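Local coordinates for envelope glycoprotein E (Human herpesvirus 1, PDB 2GIY) that forms with gI a receptor for the Fc part of host IgG and is required for cell-to-cell spread of the virus, at residues 77-82 / 88-93; 13-18 / 146-151; 49-54 / 131-136; 68-73 / 157-162. One frame throughout, in Å; residues are numbered along the deposited sequence.

Interaction 1: 77-82 / 88-93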
loop_
_atom_site.group_PDB
_atom_site.type_symbol
_atom_site.label_atom_id
_atom_site.label_comp_id
_atom_site.label_asym_id
_atom_site.label_seq_id
_atom_site.Cartn_x
_atom_site.Cartn_y
_atom_site.Cartn_z
ATOM N N GLU A 77 19.438 -5.100 -16.255
ATOM C CA GLU A 77 18.369 -4.283 -16.829
ATOM C C GLU A 77 17.945 -3.145 -15.911
ATOM O O GLU A 77 17.259 -2.214 -16.336
ATOM C CB GLU A 77 17.137 -5.134 -17.148
ATOM C CG GLU A 77 17.427 -6.537 -17.658
ATOM C CD GLU A 77 17.628 -7.533 -16.528
ATOM O OE1 GLU A 77 18.726 -7.552 -15.932
ATOM O OE2 GLU A 77 16.678 -8.289 -16.229
ATOM N N CYS A 78 18.333 -3.227 -14.645
ATOM C CA CYS A 78 17.978 -2.179 -13.700
ATOM C C CYS A 78 19.094 -1.151 -13.611
ATOM O O CYS A 78 18.840 0.036 -13.412
ATOM C CB CYS A 78 17.697 -2.779 -12.326
ATOM S SG CYS A 78 16.271 -3.917 -12.294
ATOM N N LEU A 79 20.333 -1.612 -13.756
ATOM C CA LEU A 79 21.483 -0.719 -13.715
ATOM C C LEU A 79 21.525 0.132 -14.976
ATOM O O LEU A 79 21.987 1.271 -14.945
ATOM C CB LEU A 79 22.785 -1.517 -13.597
ATOM C CG LEU A 79 23.053 -2.160 -12.235
ATOM C CD1 LEU A 79 24.192 -3.159 -12.345
ATOM C CD2 LEU A 79 23.385 -1.076 -11.219
ATOM N N SER A 80 21.055 -0.430 -16.086
ATOM C CA SER A 80 21.034 0.284 -17.363
ATOM C C SER A 80 19.607 0.293 -17.900
ATOM O O SER A 80 19.289 -0.394 -18.877
ATOM C CB SER A 80 21.966 -0.399 -18.374
ATOM O OG SER A 80 23.311 -0.413 -17.913
ATOM N N PRO A 81 18.723 1.083 -17.272
ATOM C CA PRO A 81 17.323 1.166 -17.697
ATOM C C PRO A 81 17.123 1.593 -19.145
ATOM O O PRO A 81 17.712 2.568 -19.615
ATOM C CB PRO A 81 16.712 2.150 -16.698
ATOM C CG PRO A 81 17.862 3.037 -16.354
ATOM C CD PRO A 81 19.011 2.066 -16.212
ATOM N N ALA A 82 16.274 0.853 -19.845
ATOM C CA ALA A 82 15.997 1.130 -21.246
ATOM C C ALA A 82 15.403 2.508 -21.484
ATOM O O ALA A 82 15.606 3.090 -22.541
ATOM C CB ALA A 82 15.057 0.066 -21.806
ATOM N N ALA A 88 13.549 5.548 -13.058
ATOM C CA ALA A 88 13.982 5.402 -11.674
ATOM C C ALA A 88 14.011 3.884 -11.504
ATOM O O ALA A 88 12.962 3.246 -11.384
ATOM C CB ALA A 88 12.966 6.035 -10.729
ATOM N N SER A 89 15.209 3.306 -11.525
ATOM C CA SER A 89 15.348 1.852 -11.427
ATOM C C SER A 89 16.554 1.393 -10.627
ATOM O O SER A 89 16.704 0.204 -10.345
ATOM C CB SER A 89 15.444 1.254 -12.832
ATOM O OG SER A 89 16.607 1.733 -13.498
ATOM N N THR A 90 17.429 2.326 -10.283
ATOM C CA THR A 90 18.615 1.982 -9.518
ATOM C C THR A 90 19.151 3.261 -8.899
ATOM O O THR A 90 18.703 4.354 -9.242
ATOM C CB THR A 90 19.697 1.344 -10.427
ATOM O OG1 THR A 90 20.714 0.743 -9.619
ATOM C CG2 THR A 90 20.331 2.406 -11.327
ATOM N N TRP A 91 20.099 3.133 -7.981
ATOM C CA TRP A 91 20.658 4.313 -7.353
ATOM C C TRP A 91 22.023 4.037 -6.751
ATOM O O TRP A 91 22.436 2.886 -6.598
ATOM C CB TRP A 91 19.692 4.832 -6.272
ATOM C CG TRP A 91 19.371 3.810 -5.216
ATOM C CD1 TRP A 91 20.042 3.600 -4.046
ATOM C CD2 TRP A 91 18.328 2.828 -5.261
ATOM N NE1 TRP A 91 19.484 2.547 -3.359
ATOM C CE2 TRP A 91 18.429 2.055 -4.083
ATOM C CE3 TRP A 91 17.316 2.528 -6.183
ATOM C CZ2 TRP A 91 17.556 0.993 -3.802
ATOM C CZ3 TRP A 91 16.446 1.470 -5.904
ATOM C CH2 TRP A 91 16.575 0.719 -4.722
ATOM N N THR A 92 22.731 5.110 -6.437
ATOM C CA THR A 92 24.040 5.017 -5.820
ATOM C C THR A 92 23.905 5.758 -4.496
ATOM O O THR A 92 23.732 5.137 -3.446
ATOM C CB THR A 92 25.128 5.665 -6.709
ATOM O OG1 THR A 92 24.720 6.984 -7.096
ATOM C CG2 THR A 92 25.354 4.818 -7.966
ATOM N N SER A 93 23.947 7.085 -4.552
ATOM C CA SER A 93 23.803 7.905 -3.356
ATOM C C SER A 93 22.356 7.868 -2.865
ATOM O O SER A 93 21.421 7.834 -3.667
ATOM C CB SER A 93 24.172 9.362 -3.661
ATOM O OG SER A 93 25.528 9.487 -4.049
#

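Interaction 2: 13-18 / 146-151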
loop_
_atom_site.group_PDB
_atom_site.type_symbol
_atom_site.label_atom_id
_atom_site.label_comp_id
_atom_site.label_asym_id
_atom_site.label_seq_id
_atom_site.Cartn_x
_atom_site.Cartn_y
_atom_site.Cartn_z
ATOM N N VAL A 13 4.375 -3.322 6.889
ATOM C CA VAL A 13 4.563 -1.882 6.807
ATOM C C VAL A 13 3.600 -1.304 5.783
ATOM O O VAL A 13 3.511 -1.793 4.655
ATOM C CB VAL A 13 6.002 -1.514 6.398
ATOM C CG1 VAL A 13 6.156 0.010 6.362
ATOM C CG2 VAL A 13 6.999 -2.125 7.377
ATOM N N ARG A 14 2.875 -0.267 6.186
ATOM C CA ARG A 14 1.915 0.389 5.309
ATOM C C ARG A 14 2.337 1.848 5.174
ATOM O O ARG A 14 2.659 2.492 6.168
ATOM C CB ARG A 14 0.506 0.294 5.905
ATOM C CG ARG A 14 -0.602 0.666 4.931
ATOM C CD ARG A 14 -2.000 0.410 5.497
ATOM N NE ARG A 14 -2.414 1.411 6.478
ATOM C CZ ARG A 14 -2.052 1.416 7.757
ATOM N NH1 ARG A 14 -1.260 0.465 8.235
ATOM N NH2 ARG A 14 -2.480 2.377 8.563
ATOM N N MET A 15 2.354 2.355 3.944
ATOM C CA MET A 15 2.745 3.736 3.686
ATOM C C MET A 15 1.669 4.487 2.905
ATOM O O MET A 15 1.027 3.926 2.016
ATOM C CB MET A 15 4.057 3.783 2.898
ATOM C CG MET A 15 4.581 5.192 2.653
ATOM S SD MET A 15 5.997 5.235 1.526
ATOM C CE MET A 15 7.183 4.265 2.448
ATOM N N GLU A 16 1.489 5.758 3.242
ATOM C CA GLU A 16 0.503 6.603 2.577
ATOM C C GLU A 16 1.081 7.991 2.341
ATOM O O GLU A 16 1.725 8.561 3.217
ATOM C CB GLU A 16 -0.757 6.729 3.441
ATOM C CG GLU A 16 -1.630 5.485 3.494
ATOM C CD GLU A 16 -2.547 5.368 2.292
ATOM O OE1 GLU A 16 -3.356 6.295 2.072
ATOM O OE2 GLU A 16 -2.465 4.352 1.567
ATOM N N THR A 17 0.855 8.530 1.150
ATOM C CA THR A 17 1.330 9.868 0.821
ATOM C C THR A 17 0.814 10.314 -0.533
ATOM O O THR A 17 0.585 9.493 -1.415
ATOM C CB THR A 17 2.869 9.947 0.765
ATOM O OG1 THR A 17 3.259 11.265 0.350
ATOM C CG2 THR A 17 3.420 8.932 -0.232
ATOM N N PRO A 18 0.594 11.625 -0.701
ATOM C CA PRO A 18 0.114 12.125 -1.992
ATOM C C PRO A 18 1.228 11.832 -2.994
ATOM O O PRO A 18 2.401 11.765 -2.612
ATOM C CB PRO A 18 -0.057 13.618 -1.737
ATOM C CG PRO A 18 -0.442 13.662 -0.292
ATOM C CD PRO A 18 0.515 12.674 0.331
ATOM N N TYR A 146 10.981 11.890 -5.992
ATOM C CA TYR A 146 11.439 11.343 -4.723
ATOM C C TYR A 146 10.724 10.043 -4.387
ATOM O O TYR A 146 9.515 9.922 -4.576
ATOM C CB TYR A 146 11.191 12.348 -3.590
ATOM C CG TYR A 146 12.010 13.615 -3.681
ATOM C CD1 TYR A 146 11.762 14.563 -4.676
ATOM C CD2 TYR A 146 13.052 13.856 -2.785
ATOM C CE1 TYR A 146 12.534 15.721 -4.778
ATOM C CE2 TYR A 146 13.830 15.013 -2.879
ATOM C CZ TYR A 146 13.563 15.938 -3.876
ATOM O OH TYR A 146 14.320 17.082 -3.963
ATOM N N LEU A 147 11.484 9.073 -3.894
ATOM C CA LEU A 147 10.928 7.795 -3.481
ATOM C C LEU A 147 11.289 7.570 -2.019
ATOM O O LEU A 147 12.418 7.837 -1.595
ATOM C CB LEU A 147 11.499 6.640 -4.318
ATOM C CG LEU A 147 10.698 6.195 -5.550
ATOM C CD1 LEU A 147 10.668 7.310 -6.584
ATOM C CD2 LEU A 147 11.323 4.931 -6.141
ATOM N N CYS A 148 10.320 7.103 -1.248
ATOM C CA CYS A 148 10.546 6.796 0.151
ATOM C C CYS A 148 10.409 5.283 0.212
ATOM O O CYS A 148 9.364 4.738 -0.146
ATOM C CB CYS A 148 9.497 7.467 1.038
ATOM S SG CYS A 148 9.778 7.154 2.806
ATOM N N VAL A 149 11.475 4.605 0.632
ATOM C CA VAL A 149 11.473 3.153 0.706
ATOM C C VAL A 149 11.732 2.666 2.126
ATOM O O VAL A 149 12.663 3.121 2.788
ATOM C CB VAL A 149 12.560 2.552 -0.216
ATOM C CG1 VAL A 149 12.455 1.035 -0.228
ATOM C CG2 VAL A 149 12.418 3.120 -1.629
ATOM N N VAL A 150 10.909 1.735 2.591
ATOM C CA VAL A 150 11.095 1.211 3.931
ATOM C C VAL A 150 11.597 -0.222 3.924
ATOM O O VAL A 150 10.933 -1.124 3.408
ATOM C CB VAL A 150 9.791 1.267 4.746
ATOM C CG1 VAL A 150 10.053 0.794 6.178
ATOM C CG2 VAL A 150 9.241 2.691 4.751
ATOM N N TYR A 151 12.776 -0.421 4.503
ATOM C CA TYR A 151 13.359 -1.748 4.604
ATOM C C TYR A 151 13.174 -2.289 6.009
ATOM O O TYR A 151 13.172 -1.535 6.982
ATOM C CB TYR A 151 14.866 -1.735 4.334
ATOM C CG TYR A 151 15.276 -1.387 2.928
ATOM C CD1 TYR A 151 15.291 -0.064 2.494
ATOM C CD2 TYR A 151 15.660 -2.383 2.031
ATOM C CE1 TYR A 151 15.684 0.264 1.194
ATOM C CE2 TYR A 151 16.054 -2.068 0.729
ATOM C CZ TYR A 151 16.064 -0.744 0.320
ATOM O OH TYR A 151 16.465 -0.424 -0.959
#

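Interaction 3: 49-54 / 131-136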
loop_
_atom_site.group_PDB
_atom_site.type_symbol
_atom_site.label_atom_id
_atom_site.label_comp_id
_atom_site.label_asym_id
_atom_site.label_seq_id
_atom_site.Cartn_x
_atom_site.Cartn_y
_atom_site.Cartn_z
ATOM N N VAL A 49 14.423 3.737 6.798
ATOM C CA VAL A 49 13.507 4.539 5.997
ATOM C C VAL A 49 14.448 5.317 5.091
ATOM O O VAL A 49 15.202 6.177 5.544
ATOM C CB VAL A 49 12.667 5.490 6.865
ATOM C CG1 VAL A 49 11.827 6.405 5.976
ATOM C CG2 VAL A 49 11.760 4.672 7.787
ATOM N N VAL A 50 14.404 4.998 3.805
ATOM C CA VAL A 50 15.305 5.608 2.839
ATOM C C VAL A 50 14.636 6.524 1.837
ATOM O O VAL A 50 13.607 6.176 1.259
ATOM C CB VAL A 50 16.054 4.507 2.035
ATOM C CG1 VAL A 50 16.960 5.139 0.990
ATOM C CG2 VAL A 50 16.857 3.622 2.978
ATOM N N TRP A 51 15.231 7.698 1.634
ATOM C CA TRP A 51 14.731 8.650 0.655
ATOM C C TRP A 51 15.682 8.635 -0.533
ATOM O O TRP A 51 16.898 8.741 -0.367
ATOM C CB TRP A 51 14.666 10.079 1.217
ATOM C CG TRP A 51 13.436 10.354 2.022
ATOM C CD1 TRP A 51 13.327 10.341 3.384
ATOM C CD2 TRP A 51 12.130 10.660 1.516
ATOM N NE1 TRP A 51 12.034 10.620 3.755
ATOM C CE2 TRP A 51 11.279 10.821 2.629
ATOM C CE3 TRP A 51 11.598 10.815 0.228
ATOM C CZ2 TRP A 51 9.915 11.126 2.498
ATOM C CZ3 TRP A 51 10.237 11.118 0.094
ATOM C CH2 TRP A 51 9.415 11.271 1.226
ATOM N N LEU A 52 15.119 8.488 -1.725
ATOM C CA LEU A 52 15.901 8.477 -2.954
ATOM C C LEU A 52 15.411 9.651 -3.793
ATOM O O LEU A 52 14.221 9.965 -3.788
ATOM C CB LEU A 52 15.681 7.164 -3.713
ATOM C CG LEU A 52 16.000 5.886 -2.936
ATOM C CD1 LEU A 52 15.654 4.671 -3.797
ATOM C CD2 LEU A 52 17.476 5.874 -2.540
ATOM N N ARG A 53 16.332 10.307 -4.494
ATOM C CA ARG A 53 16.012 11.461 -5.332
ATOM C C ARG A 53 16.454 11.172 -6.770
ATOM O O ARG A 53 17.575 10.723 -7.006
ATOM C CB ARG A 53 16.747 12.700 -4.795
ATOM C CG ARG A 53 16.469 14.005 -5.534
ATOM C CD ARG A 53 17.336 15.144 -4.985
ATOM N NE ARG A 53 18.758 14.809 -5.065
ATOM C CZ ARG A 53 19.756 15.615 -4.710
ATOM N NH1 ARG A 53 19.508 16.832 -4.238
ATOM N NH2 ARG A 53 21.013 15.197 -4.826
ATOM N N PHE A 54 15.575 11.435 -7.729
ATOM C CA PHE A 54 15.896 11.190 -9.128
ATOM C C PHE A 54 15.764 12.440 -9.978
ATOM O O PHE A 54 14.777 13.178 -9.882
ATOM C CB PHE A 54 14.983 10.098 -9.694
ATOM C CG PHE A 54 15.215 8.740 -9.088
ATOM C CD1 PHE A 54 16.173 7.880 -9.617
ATOM C CD2 PHE A 54 14.486 8.329 -7.978
ATOM C CE1 PHE A 54 16.404 6.625 -9.046
ATOM C CE2 PHE A 54 14.707 7.080 -7.397
ATOM C CZ PHE A 54 15.671 6.224 -7.934
ATOM N N VAL A 131 10.190 11.264 9.673
ATOM C CA VAL A 131 10.709 10.653 8.454
ATOM C C VAL A 131 10.419 11.560 7.267
ATOM O O VAL A 131 10.833 11.278 6.140
ATOM C CB VAL A 131 10.078 9.261 8.188
ATOM C CG1 VAL A 131 10.528 8.280 9.253
ATOM C CG2 VAL A 131 8.566 9.363 8.168
ATOM N N ASN A 132 9.708 12.654 7.518
ATOM C CA ASN A 132 9.385 13.588 6.447
ATOM C C ASN A 132 10.529 14.537 6.139
ATOM O O ASN A 132 11.362 14.831 6.995
ATOM C CB ASN A 132 8.137 14.398 6.796
ATOM C CG ASN A 132 6.872 13.593 6.647
ATOM O OD1 ASN A 132 6.560 13.108 5.558
ATOM N ND2 ASN A 132 6.131 13.445 7.738
ATOM N N LEU A 133 10.562 15.005 4.898
ATOM C CA LEU A 133 11.588 15.935 4.447
ATOM C C LEU A 133 11.023 17.345 4.440
ATOM O O LEU A 133 9.873 17.555 4.059
ATOM C CB LEU A 133 12.030 15.593 3.021
ATOM C CG LEU A 133 12.632 14.215 2.757
ATOM C CD1 LEU A 133 12.906 14.075 1.261
ATOM C CD2 LEU A 133 13.916 14.045 3.562
ATOM N N GLU A 134 11.840 18.310 4.847
ATOM C CA GLU A 134 11.414 19.697 4.845
ATOM C C GLU A 134 12.271 20.497 3.879
ATOM O O GLU A 134 13.492 20.339 3.844
ATOM C CB GLU A 134 11.515 20.303 6.246
ATOM C CG GLU A 134 10.307 20.024 7.115
ATOM C CD GLU A 134 10.309 20.844 8.387
ATOM O OE1 GLU A 134 10.723 22.022 8.330
ATOM O OE2 GLU A 134 9.887 20.316 9.437
ATOM N N PHE A 135 11.617 21.347 3.093
ATOM C CA PHE A 135 12.293 22.199 2.121
ATOM C C PHE A 135 12.093 23.662 2.514
ATOM O O PHE A 135 10.962 24.149 2.567
ATOM C CB PHE A 135 11.724 21.964 0.718
ATOM C CG PHE A 135 11.916 20.559 0.208
ATOM C CD1 PHE A 135 11.159 19.506 0.715
ATOM C CD2 PHE A 135 12.857 20.290 -0.784
ATOM C CE1 PHE A 135 11.334 18.206 0.237
ATOM C CE2 PHE A 135 13.038 18.993 -1.266
ATOM C CZ PHE A 135 12.273 17.951 -0.753
ATOM N N ARG A 136 13.193 24.351 2.799
ATOM C CA ARG A 136 13.151 25.759 3.190
ATOM C C ARG A 136 13.591 26.621 2.011
ATOM O O ARG A 136 14.585 26.311 1.354
ATOM C CB ARG A 136 14.084 26.016 4.383
ATOM C CG ARG A 136 13.587 25.494 5.733
ATOM C CD ARG A 136 13.509 23.972 5.788
ATOM N NE ARG A 136 13.039 23.507 7.096
ATOM C CZ ARG A 136 13.770 23.522 8.208
ATOM N NH1 ARG A 136 15.018 23.972 8.180
ATOM N NH2 ARG A 136 13.248 23.100 9.354
#

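Interaction 4: 68-73 / 157-162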
loop_
_atom_site.group_PDB
_atom_site.type_symbol
_atom_site.label_atom_id
_atom_site.label_comp_id
_atom_site.label_asym_id
_atom_site.label_seq_id
_atom_site.Cartn_x
_atom_site.Cartn_y
_atom_site.Cartn_z
ATOM N N SER A 68 9.772 -3.528 -10.019
ATOM C CA SER A 68 10.501 -4.765 -9.745
ATOM C C SER A 68 11.975 -4.492 -9.484
ATOM O O SER A 68 12.610 -5.184 -8.689
ATOM C CB SER A 68 10.365 -5.741 -10.914
ATOM O OG SER A 68 10.959 -5.216 -12.088
ATOM N N CYS A 69 12.512 -3.480 -10.159
ATOM C CA CYS A 69 13.912 -3.110 -10.004
ATOM C C CYS A 69 14.268 -2.597 -8.611
ATOM O O CYS A 69 15.404 -2.744 -8.163
ATOM C CB CYS A 69 14.286 -2.049 -11.033
ATOM S SG CYS A 69 14.667 -2.730 -12.675
ATOM N N LEU A 70 13.305 -1.983 -7.934
ATOM C CA LEU A 70 13.560 -1.469 -6.595
ATOM C C LEU A 70 14.045 -2.591 -5.679
ATOM O O LEU A 70 14.868 -2.363 -4.791
ATOM C CB LEU A 70 12.287 -0.836 -6.019
ATOM C CG LEU A 70 11.631 0.274 -6.849
ATOM C CD1 LEU A 70 10.392 0.788 -6.123
ATOM C CD2 LEU A 70 12.620 1.415 -7.072
ATOM N N TYR A 71 13.546 -3.804 -5.907
ATOM C CA TYR A 71 13.922 -4.948 -5.082
ATOM C C TYR A 71 15.260 -5.578 -5.444
ATOM O O TYR A 71 15.853 -6.285 -4.628
ATOM C CB TYR A 71 12.819 -6.009 -5.119
ATOM C CG TYR A 71 11.476 -5.478 -4.686
ATOM C CD1 TYR A 71 10.608 -4.890 -5.603
ATOM C CD2 TYR A 71 11.092 -5.517 -3.347
ATOM C CE1 TYR A 71 9.392 -4.349 -5.197
ATOM C CE2 TYR A 71 9.881 -4.979 -2.932
ATOM C CZ TYR A 71 9.038 -4.396 -3.857
ATOM O OH TYR A 71 7.854 -3.839 -3.433
ATOM N N HIS A 72 15.728 -5.335 -6.665
ATOM C CA HIS A 72 17.017 -5.858 -7.120
ATOM C C HIS A 72 17.648 -4.849 -8.079
ATOM O O HIS A 72 17.801 -5.109 -9.273
ATOM C CB HIS A 72 16.844 -7.225 -7.798
ATOM C CG HIS A 72 15.691 -7.297 -8.749
ATOM N ND1 HIS A 72 15.654 -6.591 -9.932
ATOM C CD2 HIS A 72 14.538 -8.006 -8.698
ATOM C CE1 HIS A 72 14.528 -6.863 -10.571
ATOM N NE2 HIS A 72 13.834 -7.721 -9.843
ATOM N N PRO A 73 18.028 -3.673 -7.546
ATOM C CA PRO A 73 18.644 -2.560 -8.273
ATOM C C PRO A 73 20.002 -2.858 -8.899
ATOM O O PRO A 73 20.564 -2.010 -9.592
ATOM C CB PRO A 73 18.728 -1.465 -7.209
ATOM C CG PRO A 73 18.951 -2.245 -5.954
ATOM C CD PRO A 73 17.965 -3.377 -6.102
ATOM N N HIS A 157 9.746 -3.423 2.486
ATOM C CA HIS A 157 8.426 -3.812 2.980
ATOM C C HIS A 157 7.335 -2.843 2.552
ATOM O O HIS A 157 6.148 -3.130 2.689
ATOM C CB HIS A 157 8.434 -3.947 4.503
ATOM C CG HIS A 157 9.018 -5.238 4.978
ATOM N ND1 HIS A 157 8.387 -6.050 5.895
ATOM C CD2 HIS A 157 10.156 -5.882 4.626
ATOM C CE1 HIS A 157 9.109 -7.140 6.085
ATOM N NE2 HIS A 157 10.187 -7.063 5.326
ATOM N N ALA A 158 7.742 -1.692 2.030
ATOM C CA ALA A 158 6.805 -0.688 1.553
ATOM C C ALA A 158 7.580 0.404 0.841
ATOM O O ALA A 158 8.761 0.612 1.111
ATOM C CB ALA A 158 6.015 -0.082 2.721
ATOM N N TRP A 159 6.919 1.086 -0.086
ATOM C CA TRP A 159 7.555 2.193 -0.788
ATOM C C TRP A 159 6.496 3.093 -1.402
ATOM O O TRP A 159 5.343 2.688 -1.592
ATOM C CB TRP A 159 8.518 1.701 -1.882
ATOM C CG TRP A 159 7.850 1.149 -3.113
ATOM C CD1 TRP A 159 7.410 -0.130 -3.307
ATOM C CD2 TRP A 159 7.542 1.868 -4.316
ATOM N NE1 TRP A 159 6.849 -0.253 -4.559
ATOM C CE2 TRP A 159 6.915 0.958 -5.197
ATOM C CE3 TRP A 159 7.732 3.192 -4.734
ATOM C CZ2 TRP A 159 6.477 1.332 -6.475
ATOM C CZ3 TRP A 159 7.296 3.562 -6.005
ATOM C CH2 TRP A 159 6.676 2.634 -6.858
ATOM N N GLY A 160 6.891 4.325 -1.693
ATOM C CA GLY A 160 5.974 5.264 -2.300
ATOM C C GLY A 160 6.769 6.311 -3.045
ATOM O O GLY A 160 7.982 6.425 -2.848
ATOM N N HIS A 161 6.103 7.063 -3.914
ATOM C CA HIS A 161 6.790 8.106 -4.659
ATOM C C HIS A 161 6.057 9.435 -4.566
ATOM O O HIS A 161 4.830 9.481 -4.405
ATOM C CB HIS A 161 6.949 7.709 -6.133
ATOM C CG HIS A 161 5.651 7.559 -6.868
ATOM N ND1 HIS A 161 4.822 6.470 -6.707
ATOM C CD2 HIS A 161 5.039 8.365 -7.769
ATOM C CE1 HIS A 161 3.756 6.609 -7.477
ATOM N NE2 HIS A 161 3.863 7.753 -8.131
ATOM N N ILE A 162 6.827 10.514 -4.653
ATOM C CA ILE A 162 6.290 11.862 -4.611
ATOM C C ILE A 162 7.061 12.720 -5.600
ATOM O O ILE A 162 8.282 12.829 -5.501
ATOM C CB ILE A 162 6.475 12.536 -3.232
ATOM C CG1 ILE A 162 5.969 11.633 -2.110
ATOM C CG2 ILE A 162 5.719 13.865 -3.209
ATOM C CD1 ILE A 162 6.246 12.201 -0.731
#

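Interaction 1: 77-82 / 88-93
Ser89 holds its hydroxyl between its own backbone N and carbonyl carbon (chi1 63°), which turns OG to the carbonyl of Cys78 near the C-terminal end of the short helix 76-79. Ser89 OG donates to Cys78 O at 2.8 Å, in the carbonyl plane and on a lone pair, with a C=O...OG angle of 138°. Thr90 turns its methyl branch to the same carbonyl. With Thr90 OG1 anti to the backbone N (chi1 -167°), the methyl swings round so that Thr90 CG2 lies 3.5 Å from Cys78 O. One helix-end oxygen therefore takes one hydrogen bond from a hydroxyl and has hydrocarbon beside it.

The rotation of Thr90 also suits its hydroxyl, which is hydrogen-bonded to Pro73 O while Leu79 CD2 lies alongside, 3.6 Å from Thr90 OG1. After Ser80 has left helical geometry, the chain folds back, and Pro81 closes over the serine with its CB 3.2 Å from Ser89 OG. Cys78 CB approaches Ser89 O at 3.7 Å. That carbonyl oxygen is buried and has no polar partner in the model.

Cys78 is also tied to Cys69 by a disulfide. The whole makes a compact disulfide-bonded helical excursion between strands 45-54 and 96-103, an elaboration on the framework of an immunoglobulin V-type domain.

Interaction 2: 13-18 / 146-151
Apolar packing carries this contact, and Met15 does most of it. The methionine side chain runs out extended from strand 11-16, with CG anti to the backbone N (chi1 -177°), and then bends at its last torsion (chi3 -62°), which lays the terminal methyl across strand 144-152 between two residues of the same face. Met15 CE sits 3.5 Å from Val150 CG2, closer than an ordinary van der Waals contact between carbons, and 3.9 Å from Cys148 SG. Further along, Val13 meets Val150 through single branches, the CG1 atoms lying 4.0 Å apart. The two valines slant across one another, and Ile35 of strand 34-39 packs on both as well as on Met15.

Such a meeting, with no hydrogen bond between the segments, is how the two sheets of a beta sandwich face each other. The strand axes come within 9.1 Å and run nearly antiparallel, at 169°. In an immunoglobulin V-type domain this places strand 11-16, which pairs with 34-39, over a strand that probably corresponds to F, where Cys148 stands at the end of a Tyr-Leu-Cys sequence, consistent with the Tyr-x-Cys of V domains.

Against backbone, the methionine makes a second kind of contact: Met15 CE lies 3.4 Å from Cys148 O, a carbon-oxygen approach without hydrogen bonding in a strand whose Cys148 also has a backbone bond with Gly160.

Charge appears on the reverse side of strand 11-16, where Arg14 forms a salt bridge with Glu67 of the second subunit.

Interaction 3: 49-54 / 131-136
Val49 and Val131 bring the two segments to a CA separation of 7.2 Å, and the spacing has opened to 8.8 Å at Trp51 and Leu133. Both segments progress in the same sense and fan apart, with no backbone hydrogen bond between them.

Trp51 fills the widening gap. With CG anti to the carbonyl carbon (chi1 -82°), the indole reaches across to the other segment, and Trp51 NE1 donates to Val131 O at 2.8 Å. The carbonyl aims almost straight at the nitrogen, at 174°, and lies near the ring plane, which fixes the rotation of the indole. Leu133 comes over one face: its CG stands 3.7 Å from the centroid of the five-membered ring, a CH-pi contact, while Leu133 CD1 lies 3.5 Å from Trp51 CD2. Beside them Val49 and Val131 cross at about a right angle through their CG1 methyls.

Ile181 of the second subunit, from the tag that follows the viral sequence, packs on both valines. Trp51 probably corresponds to the core tryptophan of strand C in V-type domains: it lies against Cys148 of strand 144-152, while strand 133-135 runs in the opposite sheet between strands 29-30 and 124-126.

Interaction 4: 68-73 / 157-162
Leu70 and Trp159 make the tight part of this contact. A single methyl does the touching: Leu70 CD1 stands over the centre of the six-membered ring of Trp159, 3.6 Å from its centroid and 16° off the normal, a CH-pi contact. Seen atom by atom, Leu70 CD1 is 3.5 Å from Trp159 CD2. The two side chains meet at about a right angle. Trp159 offers this face because its CG sits between the backbone N and the carbonyl carbon (chi1 74°), which stands the indole up from the strand toward helix 67-71. Leu70 is backed by Leu147 and Ile156, and so is closed in on the sheet side.

The other half is looser. Tyr71 approaches the indole at its edge, near the ring plane, with Tyr71 OH 3.7 Å from Trp159 CD1, and no hydrogen bond joins the segments. The indole N-H is used instead by Glu67 of the same chain, at the start of helix 67-71, so that one residue of the helical element fixes the rotation of the ring and another packs on its face. Trp159 stays partly exposed, and this side turns to the second subunit: Arg14 of the second subunit packs on Trp159, and the ring of its His40 meets that of Tyr71.

The helix thus rests on the outer face of the sheet. His157 and Ala158 both face Val150 in a classic beta bulge, directly before Trp159-Gly160. A bulged strand with an aromatic-glycine pair is reminiscent of the G strand of V domains, though here the bulge comes before the pair.

Interactions 2 and 3 lie between the two sheets and rest on strands 144-152 and 45-54, which are neighbours: Val149 N bonds to Val50 O. Interaction 2 is mainly apolar packing, whereas interaction 3 buries an indole hydrogen bond among hydrocarbon. Interactions 1 and 4 belong to the helical excursion outside the sheet and are joined by the Cys69-Cys78 disulfide. Interaction 1, nearer the surface, depends on a hydroxyl meeting a helix carbonyl; interaction 4 is buried and packs a helix on strand 155-165, the partner of 144-152. Interaction 1 also reaches the sheet, through Trp91 against Leu52 and Tyr151. The second subunit reaches segments of 2, 3 and 4.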